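Local coordinates for secreted protein (Streptomyces lividans TK24, PDB 5LXZ) that probably acts as a secreted copper-radical oxidase of the AA5 (galactose oxidase-like) family, using a copper-bound metalloradical centre, at residues 19-27 with 60-71; 342-350 with 378-386. The protein carries 1 engineered substitution. All coordinates share one frame; numbering follows the deposited sequence.

Contact 1. Residues 19-27 with 60-71; sequences EFPEKYRQN and RIWDPVKGTIKK
In one of its two modelled conformers, the ring of F20 turns its edge to one face of the W62 indole. The planes stand 80° apart and the five-membered ring lies 5.3 Å from the F20 ring by centroids, a T-shaped pair; CA of P64 backs the opposite indole face. I69 serves two rings. With CG1 anti to the backbone N (chi1 -173°), its CD1 sits over a face of F20 in that same conformer, 3.7 Å from the F20 ring centroid, while CG2 lies over Y24, 4.0 Å from the centroid of the Y24 ring, both CH-pi contacts that a beta-branched residue is well shaped to make. K23 CG covers the other face of Y24, and K71 CG and R60 CD meet its edge.

The guanidinium of R60 is layered between Q26 OE1 on one face and K71 CG on the other. In its plane, NE donates almost straight to Y24 O (2.8 Å, 168°); NH2 reaches R25 O, tilted from that plane, at 3.2 Å. Arginine suits this buried place because its fan of N-H groups can grip successive carbonyls while NH2 also pairs with D58. A leucine at R60 would probably leave the Y24 and R25 carbonyls without these donors and D58 without its charged mate. The amide nitrogen of Q26 is engaged by T28 and M41.

Strands 58-62 and 69-71 are the outer pair of a propeller blade, and the loop laid over them leads from the edge strand 14-18 of the neighbouring blade to this blade's first strand, the blade-to-blade connection of a beta-propeller.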
ATOM      1  N   GLU A  19       5.114  22.538   7.838  0.50 19.51           N
ATOM      2  CA  GLU A  19       5.079  22.885   6.424  0.50 21.51           C
ATOM      3  C   GLU A  19       6.533  23.089   6.017  0.50 21.84           C
ATOM      4  O   GLU A  19       7.359  23.610   6.776  0.50 21.69           O
ATOM      5  CB  GLU A  19       4.173  24.109   6.152  0.50 23.21           C
ATOM      6  CG  GLU A  19       4.111  24.551   4.685  0.50 24.23           C
ATOM      7  CD  GLU A  19       2.834  24.165   3.923  0.50 25.04           C
ATOM      8  OE1 GLU A  19       2.870  23.259   3.039  0.50 24.44           O
ATOM      9  OE2 GLU A  19       1.784  24.802   4.171  0.50 25.06           O
ATOM     10  N   PHE A  20       6.888  22.596   4.851  0.50 21.94           N
ATOM     11  CA  PHE A  20       8.256  22.709   4.440  0.50 22.73           C
ATOM     12  C   PHE A  20       8.438  23.991   3.650  0.50 21.22           C
ATOM     13  O   PHE A  20       7.472  24.524   3.107  0.50 19.63           O
ATOM     14  CB  PHE A  20       8.674  21.494   3.629  0.50 24.08           C
ATOM     15  CG  PHE A  20       8.866  20.269   4.464  0.50 25.46           C
ATOM     16  CD1 PHE A  20       9.958  20.161   5.300  0.50 26.73           C
ATOM     17  CD2 PHE A  20       7.944  19.240   4.431  0.50 27.70           C
ATOM     18  CE1 PHE A  20      10.146  19.036   6.078  0.50 27.41           C
ATOM     19  CE2 PHE A  20       8.124  18.112   5.204  0.50 28.00           C
ATOM     20  CZ  PHE A  20       9.228  18.012   6.031  0.50 27.60           C
ATOM     21  N   PRO A  21       9.675  24.498   3.606  0.50 21.19           N
ATOM     22  CA  PRO A  21       9.895  25.660   2.770  0.50 20.60           C
ATOM     23  C   PRO A  21       9.519  25.256   1.368  0.50 20.07           C
ATOM     24  O   PRO A  21       9.758  24.102   0.967  0.50 19.49           O
ATOM     25  CB  PRO A  21      11.401  25.919   2.901  0.50 20.33           C
ATOM     26  CG  PRO A  21      11.785  25.286   4.192  0.50 21.29           C
ATOM     27  CD  PRO A  21      10.877  24.106   4.354  0.50 20.91           C
ATOM     28  N   GLU A  22       8.922  26.179   0.639  1.00 18.11           N
ATOM     29  CA  GLU A  22       8.303  25.889  -0.653  1.00 19.45           C
ATOM     30  C   GLU A  22       9.210  25.126  -1.612  1.00 18.40           C
ATOM     31  O   GLU A  22       8.753  24.213  -2.324  1.00 18.03           O
ATOM     32  CB  GLU A  22       7.778  27.165  -1.356  1.00 21.62           C
ATOM     33  CG  GLU A  22       6.373  27.598  -0.954  0.50 23.33           C
ATOM     34  CD  GLU A  22       5.771  28.653  -1.874  1.00 24.98           C
ATOM     35  OE1 GLU A  22       6.040  28.601  -3.102  0.50 26.54           O
ATOM     36  OE2 GLU A  22       5.012  29.518  -1.386  0.50 25.18           O
ATOM     37  N   LYS A  23      10.492  25.468  -1.612  1.00 16.83           N
ATOM     38  CA  LYS A  23      11.458  24.789  -2.470  1.00 17.64           C
ATOM     39  C   LYS A  23      11.441  23.260  -2.296  1.00 16.35           C
ATOM     40  O   LYS A  23      11.718  22.545  -3.253  1.00 15.87           O
ATOM     41  CB  LYS A  23      12.870  25.308  -2.154  1.00 20.20           C
ATOM     42  CG  LYS A  23      14.020  24.543  -2.780  1.00 25.01           C
ATOM     43  CD  LYS A  23      15.298  25.369  -2.763  1.00 25.98           C
ATOM     44  CE  LYS A  23      15.796  25.627  -1.361  0.50 26.45           C
ATOM     45  NZ  LYS A  23      17.215  26.072  -1.448  0.50 27.44           N
ATOM     46  N   TYR A  24      11.134  22.791  -1.088  1.00 14.88           N
ATOM     47  CA  TYR A  24      11.217  21.353  -0.771  1.00 14.72           C
ATOM     48  C   TYR A  24       9.873  20.682  -0.802  1.00 15.63           C
ATOM     49  O   TYR A  24       9.802  19.435  -0.607  1.00 15.95           O
ATOM     50  CB  TYR A  24      11.863  21.108   0.582  1.00 15.81           C
ATOM     51  CG  TYR A  24      13.281  21.559   0.615  1.00 17.98           C
ATOM     52  CD1 TYR A  24      14.262  20.857  -0.070  1.00 18.28           C
ATOM     53  CD2 TYR A  24      13.651  22.705   1.288  1.00 20.01           C
ATOM     54  CE1 TYR A  24      15.581  21.284  -0.063  1.00 21.49           C
ATOM     55  CE2 TYR A  24      14.968  23.134   1.315  1.00 21.37           C
ATOM     56  CZ  TYR A  24      15.927  22.419   0.644  1.00 22.00           C
ATOM     57  OH  TYR A  24      17.235  22.853   0.634  1.00 26.12           O
ATOM     58  N   ARG A  25       8.804  21.423  -1.037  1.00 13.30           N
ATOM     59  CA  ARG A  25       7.483  20.772  -1.050  1.00 14.31           C
ATOM     60  C   ARG A  25       7.360  19.812  -2.233  1.00 13.26           C
ATOM     61  O   ARG A  25       7.990  19.973  -3.268  1.00 13.22           O
ATOM     62  CB  ARG A  25       6.366  21.781  -1.068  1.00 16.29           C
ATOM     63  CG  ARG A  25       6.326  22.546   0.221  1.00 19.16           C
ATOM     64  CD  ARG A  25       5.215  23.568   0.231  1.00 22.07           C
ATOM     65  NE  ARG A  25       5.470  24.520   1.312  1.00 25.33           N
ATOM     66  CZ  ARG A  25       4.751  25.616   1.563  1.00 26.40           C
ATOM     67  NH1 ARG A  25       3.688  25.912   0.824  1.00 30.00           N
ATOM     68  NH2 ARG A  25       5.094  26.400   2.582  0.50 28.01           N
ATOM     69  N   GLN A  26       6.545  18.779  -2.051  1.00 11.73           N
ATOM     70  CA  GLN A  26       6.228  17.844  -3.104  1.00 11.12           C
ATOM     71  C   GLN A  26       4.969  17.136  -2.702  1.00  9.71           C
ATOM     72  O   GLN A  26       4.468  17.324  -1.589  1.00 10.13           O
ATOM     73  CB  GLN A  26       7.371  16.827  -3.300  1.00 11.36           C
ATOM     74  CG  GLN A  26       7.570  16.001  -2.062  1.00 11.08           C
ATOM     75  CD  GLN A  26       8.608  14.898  -2.214  1.00 10.45           C
ATOM     76  OE1 GLN A  26       9.539  14.989  -3.036  1.00  9.25           O
ATOM     77  NE2 GLN A  26       8.467  13.858  -1.408  1.00 10.04           N
ATOM     78  N   ASN A  27       4.483  16.300  -3.596  1.00  9.25           N
ATOM     79  CA  ASN A  27       3.310  15.473  -3.327  1.00  8.58           C
ATOM     80  C   ASN A  27       3.771  14.091  -2.856  1.00  8.62           C
ATOM     81  O   ASN A  27       3.849  13.173  -3.657  1.00  8.26           O
ATOM     82  CB  ASN A  27       2.439  15.330  -4.556  1.00  8.99           C
ATOM     83  CG  ASN A  27       1.885  16.658  -5.064  1.00  9.64           C
ATOM     84  OD1 ASN A  27       2.009  17.696  -4.414  1.00 10.79           O
ATOM     85  ND2 ASN A  27       1.244  16.597  -6.207  1.00  9.90           N
ATOM     86  N   ARG A  60      12.430  13.314  -1.299  1.00  9.34           N
ATOM     87  CA  ARG A  60      13.104  13.969  -0.197  1.00  9.37           C
ATOM     88  C   ARG A  60      13.631  13.003   0.828  1.00 10.16           C
ATOM     89  O   ARG A  60      13.101  11.916   0.992  1.00  9.15           O
ATOM     90  CB  ARG A  60      12.179  14.957   0.509  1.00  9.22           C
ATOM     91  CG  ARG A  60      11.448  15.936  -0.401  1.00  9.48           C
ATOM     92  CD  ARG A  60      12.379  16.951  -1.016  1.00 10.16           C
ATOM     93  NE  ARG A  60      11.598  17.784  -1.936  1.00 10.61           N
ATOM     94  CZ  ARG A  60      11.570  17.719  -3.267  1.00 10.99           C
ATOM     95  NH1 ARG A  60      12.340  16.896  -3.954  1.00 11.18           N
ATOM     96  NH2 ARG A  60      10.760  18.530  -3.946  1.00 12.00           N
ATOM     97  N   ILE A  61      14.669  13.410   1.546  1.00 10.60           N
ATOM     98  CA  ILE A  61      15.076  12.797   2.809  1.00 12.28           C
ATOM     99  C   ILE A  61      14.898  13.820   3.899  1.00 12.51           C
ATOM    100  O   ILE A  61      15.426  14.952   3.798  1.00 12.02           O
ATOM    101  CB  ILE A  61      16.523  12.355   2.766  1.00 14.85           C
ATOM    102  CG1 ILE A  61      16.640  11.182   1.831  1.00 16.84           C
ATOM    103  CG2 ILE A  61      17.043  12.018   4.185  1.00 16.18           C
ATOM    104  CD1 ILE A  61      18.047  10.731   1.642  1.00 19.94           C
ATOM    105  N   TRP A  62      14.144  13.448   4.932  1.00 11.18           N
ATOM    106  CA  TRP A  62      13.820  14.316   6.031  1.00 11.92           C
ATOM    107  C   TRP A  62      14.449  13.747   7.279  1.00 12.82           C
ATOM    108  O   TRP A  62      14.307  12.555   7.573  1.00 10.94           O
ATOM    109  CB  TRP A  62      12.316  14.405   6.182  1.00 12.45           C
ATOM    110  CG  TRP A  62      11.831  15.099   7.414  1.00 13.90           C
ATOM    111  CD1 TRP A  62      12.134  16.368   7.826  1.00 15.21           C
ATOM    112  CD2 TRP A  62      10.927  14.571   8.386  1.00 13.97           C
ATOM    113  NE1 TRP A  62      11.481  16.659   9.010  1.00 15.98           N
ATOM    114  CE2 TRP A  62      10.720  15.578   9.367  1.00 15.39           C
ATOM    115  CE3 TRP A  62      10.287  13.329   8.538  1.00 14.14           C
ATOM    116  CZ2 TRP A  62       9.897  15.380  10.493  1.00 15.47           C
ATOM    117  CZ3 TRP A  62       9.470  13.132   9.651  1.00 14.76           C
ATOM    118  CH2 TRP A  62       9.276  14.150  10.602  1.00 14.68           C
ATOM    119  N   ASP A  63      15.192  14.590   8.007  1.00 13.03           N
ATOM    120  CA  ASP A  63      15.791  14.196   9.274  1.00 15.01           C
ATOM    121  C   ASP A  63      14.871  14.720  10.357  1.00 16.50           C
ATOM    122  O   ASP A  63      14.799  15.937  10.578  1.00 17.30           O
ATOM    123  CB  ASP A  63      17.189  14.781   9.377  1.00 16.60           C
ATOM    124  CG  ASP A  63      17.883  14.441  10.669  1.00 18.54           C
ATOM    125  OD1 ASP A  63      17.228  14.128  11.654  1.00 20.78           O
ATOM    126  OD2 ASP A  63      19.126  14.499  10.679  1.00 22.04           O
ATOM    127  N   PRO A  64      14.127  13.828  11.023  1.00 15.79           N
ATOM    128  CA  PRO A  64      13.198  14.317  12.024  1.00 17.49           C
ATOM    129  C   PRO A  64      13.867  14.899  13.264  1.00 18.90           C
ATOM    130  O   PRO A  64      13.201  15.668  13.949  1.00 22.58           O
ATOM    131  CB  PRO A  64      12.340  13.100  12.375  1.00 17.61           C
ATOM    132  CG  PRO A  64      13.039  11.936  11.825  1.00 17.62           C
ATOM    133  CD  PRO A  64      14.006  12.373  10.790  1.00 16.61           C
ATOM    134  N   VAL A  65      15.116  14.554  13.543  1.00 19.44           N
ATOM    135  CA  VAL A  65      15.787  15.027  14.767  1.00 21.90           C
ATOM    136  C   VAL A  65      16.232  16.481  14.520  1.00 23.17           C
ATOM    137  O   VAL A  65      15.922  17.382  15.297  1.00 24.91           O
ATOM    138  CB  VAL A  65      16.966  14.115  15.152  1.00 22.24           C
ATOM    139  CG1 VAL A  65      17.736  14.669  16.356  1.00 22.82           C
ATOM    140  CG2 VAL A  65      16.462  12.707  15.496  1.00 22.27           C
ATOM    141  N   LYS A  66      16.921  16.677  13.414  1.00 22.61           N
ATOM    142  CA  LYS A  66      17.450  17.998  13.019  1.00 24.53           C
ATOM    143  C   LYS A  66      16.414  18.915  12.385  1.00 24.33           C
ATOM    144  O   LYS A  66      16.616  20.121  12.341  1.00 24.27           O
ATOM    145  CB  LYS A  66      18.644  17.823  12.099  1.00 25.74           C
ATOM    146  CG  LYS A  66      19.801  17.104  12.773  1.00 29.38           C
ATOM    147  CD  LYS A  66      21.133  17.333  12.089  0.50 31.27           C
ATOM    148  CE  LYS A  66      22.256  16.793  12.958  0.50 33.56           C
ATOM    149  NZ  LYS A  66      23.546  16.909  12.236  1.00 37.80           N
ATOM    150  N   GLY A  67      15.329  18.354  11.858  1.00 22.55           N
ATOM    151  CA  GLY A  67      14.299  19.130  11.176  1.00 22.81           C
ATOM    152  C   GLY A  67      14.555  19.439   9.704  1.00 23.49           C
ATOM    153  O   GLY A  67      13.687  19.987   9.014  1.00 30.59           O
ATOM    154  N   THR A  68      15.703  19.033   9.208  1.00 20.65           N
ATOM    155  CA  THR A  68      16.186  19.400   7.912  1.00 21.20           C
ATOM    156  C   THR A  68      15.702  18.447   6.816  1.00 20.40           C
ATOM    157  O   THR A  68      15.306  17.298   7.068  1.00 16.83           O
ATOM    158  CB  THR A  68      17.702  19.389   7.921  1.00 23.33           C
ATOM    159  OG1 THR A  68      18.163  18.127   8.396  1.00 24.51           O
ATOM    160  CG2 THR A  68      18.231  20.490   8.864  1.00 24.95           C
ATOM    161  N   ILE A  69      15.778  18.937   5.595  1.00 18.69           N
ATOM    162  CA  ILE A  69      15.253  18.216   4.452  1.00 18.34           C
ATOM    163  C   ILE A  69      16.153  18.436   3.277  1.00 17.04           C
ATOM    164  O   ILE A  69      16.727  19.516   3.113  1.00 17.82           O
ATOM    165  CB  ILE A  69      13.753  18.553   4.230  1.00 18.72           C
ATOM    166  CG1 ILE A  69      13.149  17.665   3.129  1.00 18.77           C
ATOM    167  CG2 ILE A  69      13.527  20.010   3.896  1.00 20.84           C
ATOM    168  CD1 ILE A  69      11.651  17.439   3.290  1.00 19.37           C
ATOM    169  N   LYS A  70      16.319  17.424   2.448  1.00 15.99           N
ATOM    170  CA  LYS A  70      17.053  17.565   1.201  1.00 16.56           C
ATOM    171  C   LYS A  70      16.347  16.860   0.063  1.00 16.21           C
ATOM    172  O   LYS A  70      15.566  15.930   0.281  1.00 14.38           O
ATOM    173  CB  LYS A  70      18.485  17.053   1.313  1.00 20.00           C
ATOM    174  CG  LYS A  70      18.615  15.570   1.606  1.00 22.11           C
ATOM    175  CD  LYS A  70      20.058  15.079   1.581  1.00 24.96           C
ATOM    176  CE  LYS A  70      20.452  14.533   0.221  0.50 24.78           C
ATOM    177  NZ  LYS A  70      21.695  13.738   0.347  0.50 25.62           N
ATOM    178  N   LYS A  71      16.641  17.298  -1.146  1.00 14.30           N
ATOM    179  CA  LYS A  71      16.195  16.644  -2.347  1.00 14.78           C
ATOM    180  C   LYS A  71      17.141  15.523  -2.693  1.00 14.51           C
ATOM    181  O   LYS A  71      18.346  15.608  -2.452  1.00 17.44           O
ATOM    182  CB  LYS A  71      16.102  17.622  -3.512  1.00 15.88           C
ATOM    183  CG  LYS A  71      15.223  18.813  -3.240  1.00 16.61           C
ATOM    184  CD  LYS A  71      14.844  19.494  -4.539  1.00 18.11           C
ATOM    185  CE  LYS A  71      13.880  20.614  -4.264  1.00 20.52           C
ATOM    186  NZ  LYS A  71      13.560  21.360  -5.499  1.00 22.75           N
TER

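Contact 2. Residues 342-350 with 378-386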
ATOM      1  N   GLY A 342     -15.201 -15.465   6.905  1.00  9.23           N
ATOM      2  CA  GLY A 342     -15.654 -14.636   7.986  1.00  8.65           C
ATOM      3  C   GLY A 342     -15.542 -13.139   7.833  1.00  8.69           C
ATOM      4  O   GLY A 342     -15.992 -12.421   8.704  1.00  9.17           O
ATOM      5  N   MET A 343     -14.898 -12.673   6.767  1.00  8.14           N
ATOM      6  CA  MET A 343     -14.709 -11.251   6.558  1.00  8.97           C
ATOM      7  C   MET A 343     -16.043 -10.484   6.396  1.00  8.73           C
ATOM      8  O   MET A 343     -16.744 -10.674   5.408  1.00  9.73           O
ATOM      9  CB  MET A 343     -13.831 -10.996   5.329  1.00  9.76           C
ATOM     10  CG  MET A 343     -13.653  -9.522   4.989  1.00 10.64           C
ATOM     11  SD  MET A 343     -12.638  -8.577   6.121  1.00 10.51           S
ATOM     12  CE  MET A 343     -11.003  -9.234   5.678  1.00  9.52           C
ATOM     13  N   SER A 344     -16.325  -9.604   7.346  1.00  9.19           N
ATOM     14  CA  SER A 344     -17.419  -8.649   7.195  1.00  8.96           C
ATOM     15  C   SER A 344     -17.079  -7.629   6.165  1.00  8.42           C
ATOM     16  O   SER A 344     -15.903  -7.277   6.012  1.00  7.89           O
ATOM     17  CB  SER A 344     -17.722  -7.963   8.480  1.00  9.66           C
ATOM     18  OG  SER A 344     -18.286  -8.896   9.383  1.00 11.66           O
ATOM     19  N   ASP A 345     -18.063  -7.087   5.441  1.00  8.41           N
ATOM     20  CA  ASP A 345     -17.778  -6.021   4.440  1.00  8.66           C
ATOM     21  C   ASP A 345     -16.725  -6.518   3.459  1.00  7.97           C
ATOM     22  O   ASP A 345     -15.771  -5.813   3.137  1.00  7.50           O
ATOM     23  CB  ASP A 345     -17.405  -4.675   5.087  1.00  8.93           C
ATOM     24  CG  ASP A 345     -18.567  -4.066   5.850  1.00  9.32           C
ATOM     25  OD1 ASP A 345     -19.713  -4.457   5.512  1.00 11.22           O
ATOM     26  OD2 ASP A 345     -18.324  -3.195   6.677  1.00 10.27           O
ATOM     27  N   ALA A 346     -16.902  -7.760   2.982  1.00  7.94           N
ATOM     28  CA  ALA A 346     -15.970  -8.334   2.021  1.00  8.11           C
ATOM     29  C   ALA A 346     -16.050  -7.632   0.667  1.00  8.07           C
ATOM     30  O   ALA A 346     -15.137  -7.734  -0.157  1.00  8.21           O
ATOM     31  CB  ALA A 346     -16.215  -9.808   1.888  1.00  8.85           C
ATOM     32  N   ASN A 347     -17.127  -6.869   0.464  1.00  7.49           N
ATOM     33  CA  ASN A 347     -17.314  -6.000  -0.660  1.00  7.93           C
ATOM     34  C   ASN A 347     -16.721  -4.601  -0.497  1.00  7.46           C
ATOM     35  O   ASN A 347     -16.908  -3.743  -1.357  1.00  8.23           O
ATOM     36  CB  ASN A 347     -18.816  -5.915  -0.981  1.00  7.97           C
ATOM     37  CG  ASN A 347     -19.647  -5.339   0.164  1.00  8.56           C
ATOM     38  OD1 ASN A 347     -19.300  -5.416   1.330  1.00  8.79           O
ATOM     39  ND2 ASN A 347     -20.774  -4.736  -0.207  1.00  9.58           N
ATOM     40  N   MET A 348     -16.013  -4.379   0.624  1.00  7.08           N
ATOM     41  CA  MET A 348     -15.418  -3.069   0.983  1.00  7.21           C
ATOM     42  C   MET A 348     -14.006  -3.288   1.457  1.00  6.79           C
ATOM     43  O   MET A 348     -13.653  -2.848   2.556  1.00  7.04           O
ATOM     44  CB  MET A 348     -16.229  -2.343   2.039  1.00  7.98           C
ATOM     45  CG  MET A 348     -17.674  -2.210   1.635  1.00  8.23           C
ATOM     46  SD  MET A 348     -18.542  -1.195   2.868  1.00 10.18           S
ATOM     47  CE  MET A 348     -20.190  -1.859   2.795  1.00 10.96           C
ATOM     48  N   LEU A 349     -13.209  -3.987   0.636  1.00  6.34           N
ATOM     49  CA  LEU A 349     -11.811  -4.228   0.978  1.00  6.45           C
ATOM     50  C   LEU A 349     -10.850  -3.352   0.198  1.00  6.01           C
ATOM     51  O   LEU A 349      -9.687  -3.206   0.625  1.00  6.29           O
ATOM     52  CB  LEU A 349     -11.489  -5.691   0.725  1.00  6.52           C
ATOM     53  CG  LEU A 349     -12.125  -6.647   1.735  1.00  7.10           C
ATOM     54  CD1 LEU A 349     -11.936  -8.105   1.275  1.00  7.23           C
ATOM     55  CD2 LEU A 349     -11.477  -6.433   3.095  1.00  7.78           C
ATOM     56  N   GLU A 350     -11.277  -2.718  -0.886  1.00  5.89           N
ATOM     57  CA  GLU A 350     -10.406  -1.762  -1.549  1.00  6.28           C
ATOM     58  C   GLU A 350     -10.162  -0.577  -0.651  1.00  6.14           C
ATOM     59  O   GLU A 350     -11.095  -0.030  -0.054  1.00  5.96           O
ATOM     60  CB  GLU A 350     -11.029  -1.277  -2.861  1.00  6.80           C
ATOM     61  CG  GLU A 350     -11.019  -2.370  -3.942  1.00  7.29           C
ATOM     62  CD  GLU A 350     -11.348  -1.890  -5.354  1.00  8.49           C
ATOM     63  OE1 GLU A 350     -11.391  -0.653  -5.602  1.00  9.13           O
ATOM     64  OE2 GLU A 350     -11.539  -2.775  -6.233  1.00  9.46           O
ATOM     65  N   LEU A 378     -19.881   3.057  -1.221  1.00  8.47           N
ATOM     66  CA  LEU A 378     -19.843   2.233  -0.035  1.00  8.51           C
ATOM     67  C   LEU A 378     -18.528   2.457   0.730  1.00  8.18           C
ATOM     68  O   LEU A 378     -17.478   2.534   0.124  1.00  8.02           O
ATOM     69  CB  LEU A 378     -19.930   0.756  -0.408  1.00  9.13           C
ATOM     70  CG  LEU A 378     -21.167   0.241  -1.143  1.00  9.46           C
ATOM     71  CD1 LEU A 378     -20.947  -1.234  -1.500  1.00 10.21           C
ATOM     72  CD2 LEU A 378     -22.359   0.416  -0.212  1.00 10.20           C
ATOM     73  N   SER A 379     -18.614   2.504   2.043  1.00  7.92           N
ATOM     74  CA  SER A 379     -17.439   2.504   2.919  1.00  8.07           C
ATOM     75  C   SER A 379     -17.731   1.796   4.220  1.00  8.46           C
ATOM     76  O   SER A 379     -18.862   1.798   4.711  1.00  8.94           O
ATOM     77  CB  SER A 379     -16.862   3.894   3.099  1.00  8.37           C
ATOM     78  OG  SER A 379     -17.758   4.721   3.826  1.00  8.95           O
ATOM     79  N   SER A 380     -16.702   1.126   4.775  1.00  7.72           N
ATOM     80  CA  SER A 380     -16.832   0.253   5.926  1.00  7.87           C
ATOM     81  C   SER A 380     -16.374   0.929   7.213  1.00  8.05           C
ATOM     82  O   SER A 380     -15.316   1.560   7.240  1.00  7.96           O
ATOM     83  CB  SER A 380     -15.966  -0.994   5.742  1.00  8.05           C
ATOM     84  OG  SER A 380     -16.077  -1.858   6.838  1.00  8.06           O
ATOM     85  N   GLU A 381     -17.147   0.801   8.276  1.00  8.32           N
ATOM     86  CA  GLU A 381     -16.718   1.216   9.579  1.00 10.01           C
ATOM     87  C   GLU A 381     -16.103   0.075  10.401  1.00  9.85           C
ATOM     88  O   GLU A 381     -15.758   0.258  11.568  1.00 10.55           O
ATOM     89  CB  GLU A 381     -17.879   1.879  10.352  1.00 12.70           C
ATOM     90  CG  GLU A 381     -18.950   0.902  10.750  1.00 15.43           C
ATOM     91  CD  GLU A 381     -20.160   1.605  11.360  1.00 18.68           C
ATOM     92  OE1 GLU A 381     -20.556   2.694  10.887  1.00 22.24           O
ATOM     93  OE2 GLU A 381     -20.654   1.031  12.327  1.00 24.40           O
ATOM     94  N   LYS A 382     -15.945  -1.111   9.818  1.00  8.51           N
ATOM     95  CA  LYS A 382     -15.533  -2.266  10.577  1.00  9.19           C
ATOM     96  C   LYS A 382     -14.042  -2.479  10.636  1.00  8.54           C
ATOM     97  O   LYS A 382     -13.285  -2.128   9.692  1.00  8.26           O
ATOM     98  CB  LYS A 382     -16.221  -3.529  10.065  1.00 10.16           C
ATOM     99  CG  LYS A 382     -17.718  -3.438  10.358  1.00 11.04           C
ATOM    100  CD  LYS A 382     -18.484  -4.684   9.992  1.00 12.73           C
ATOM    101  CE  LYS A 382     -19.886  -4.615  10.634  1.00 13.45           C
ATOM    102  NZ  LYS A 382     -20.472  -5.967  10.660  1.00 16.21           N
ATOM    103  N   THR A 383     -13.648  -3.104  11.733  1.00  8.32           N
ATOM    104  CA  THR A 383     -12.404  -3.834  11.805  1.00  8.25           C
ATOM    105  C   THR A 383     -12.691  -5.302  11.797  1.00  8.20           C
ATOM    106  O   THR A 383     -13.707  -5.763  12.334  1.00  8.23           O
ATOM    107  CB  THR A 383     -11.505  -3.471  13.004  1.00  8.90           C
ATOM    108  OG1 THR A 383     -12.126  -3.842  14.215  1.00  9.12           O
ATOM    109  CG2 THR A 383     -11.201  -2.006  12.990  1.00  9.34           C
ATOM    110  N   ARG A 384     -11.797  -6.068  11.182  1.00  7.20           N
ATOM    111  CA  ARG A 384     -11.964  -7.521  11.086  1.00  7.65           C
ATOM    112  C   ARG A 384     -10.638  -8.135  11.474  1.00  8.19           C
ATOM    113  O   ARG A 384      -9.626  -7.744  10.911  1.00  8.34           O
ATOM    114  CB  ARG A 384     -12.419  -7.948   9.706  1.00  7.31           C
ATOM    115  CG  ARG A 384     -13.631  -7.196   9.155  1.00  7.47           C
ATOM    116  CD  ARG A 384     -13.297  -5.816   8.596  1.00  7.65           C
ATOM    117  NE  ARG A 384     -13.877  -5.575   7.280  1.00  7.53           N
ATOM    118  CZ  ARG A 384     -13.548  -4.542   6.530  1.00  7.89           C
ATOM    119  NH1 ARG A 384     -12.762  -3.595   7.017  1.00  7.66           N
ATOM    120  NH2 ARG A 384     -13.982  -4.445   5.273  1.00  8.45           N
ATOM    121  N   ILE A 385     -10.642  -9.112  12.368  1.00  8.03           N
ATOM    122  CA  ILE A 385      -9.420  -9.648  12.929  1.00  8.33           C
ATOM    123  C   ILE A 385      -9.369 -11.133  12.663  1.00  8.47           C
ATOM    124  O   ILE A 385     -10.353 -11.831  12.958  1.00  9.29           O
ATOM    125  CB  ILE A 385      -9.354  -9.399  14.426  1.00  9.21           C
ATOM    126  CG1 ILE A 385      -9.409  -7.903  14.722  1.00 10.10           C
ATOM    127  CG2 ILE A 385      -8.096 -10.025  14.978  1.00  9.01           C
ATOM    128  CD1 ILE A 385      -9.545  -7.531  16.181  1.00 10.94           C
ATOM    129  N   ALA A 386      -8.263 -11.609  12.079  1.00  8.46           N
ATOM    130  CA  ALA A 386      -8.049 -13.025  11.850  1.00  8.39           C
ATOM    131  C   ALA A 386      -6.881 -13.480  12.673  1.00  9.03           C
ATOM    132  O   ALA A 386      -5.825 -12.871  12.624  1.00  9.26           O
ATOM    133  CB  ALA A 386      -7.806 -13.333  10.403  1.00  8.43           C
TER
HETATM  134  O   HOH W   1     -19.472  -1.086   7.942  1.00 11.59           O
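R384 leaves strand 383-387 beside the M343 side chain, which crosses it at about a right angle: CB lies 3.6 Å from M343 SD, and CG and CD stay alongside the same large, polarisable atom. Bends at chi2 (79°) and chi3 then swing the head toward the backbone of 342-350. NE donates nearly straight to S344 O (2.9 Å, 171°). At the tip, NH2 serves two carbonyls lying close to the guanidinium plane, D345 O at 3.1 Å and M348 O at 3.2 Å, while NH1 turns to G369 O. Arginine suits the place because one long chain carries enough N-H groups for all these carbonyls. S380 OG rests over one face of the group, toward its rim.

This is an arginine on the third strand of a propeller blade holding the loop that enters the blade from its neighbour. The two carbonyls on NH2 belong to the first and last residues of a type I turn, D345 to M348, whose closing bond, M348 N to D345 O, meets that oxygen from the face opposite to NH2; S344 O comes just before the turn.

Beside the head, D345 OD2 accepts from S380 OG at 2.6 Å and from a water that also takes the N-H of E381. Serine is apt here, since its hydroxyl donates to the carboxylate and accepts from K382 N in an ST turn. The K382 chain passes D345 and S344 on its way to D397. Flexible and unbranched, M348 lays its SD 3.4 Å from S379 C, with L378 CB next to it.

From the N terminus, strand 14-18 forms the edge of a blade otherwise built from 462-500, so the first and last parts of the propeller meet in that blade. The loop after it is fastened by contact 1 to the outer strands of the next blade, closing a loop that contains strands 30-33 and 39-44. Much later, contact 2 repeats the scheme: the connection after strand 337-339 is tied to strand 383-387 and the loop that leads into it, with 353-356 and 364-368 in between. The closures run in series, neither nesting nor crossing. The centres of contact 1 and contact 2 are about 36 Å apart, on opposite sides of the chain's centre.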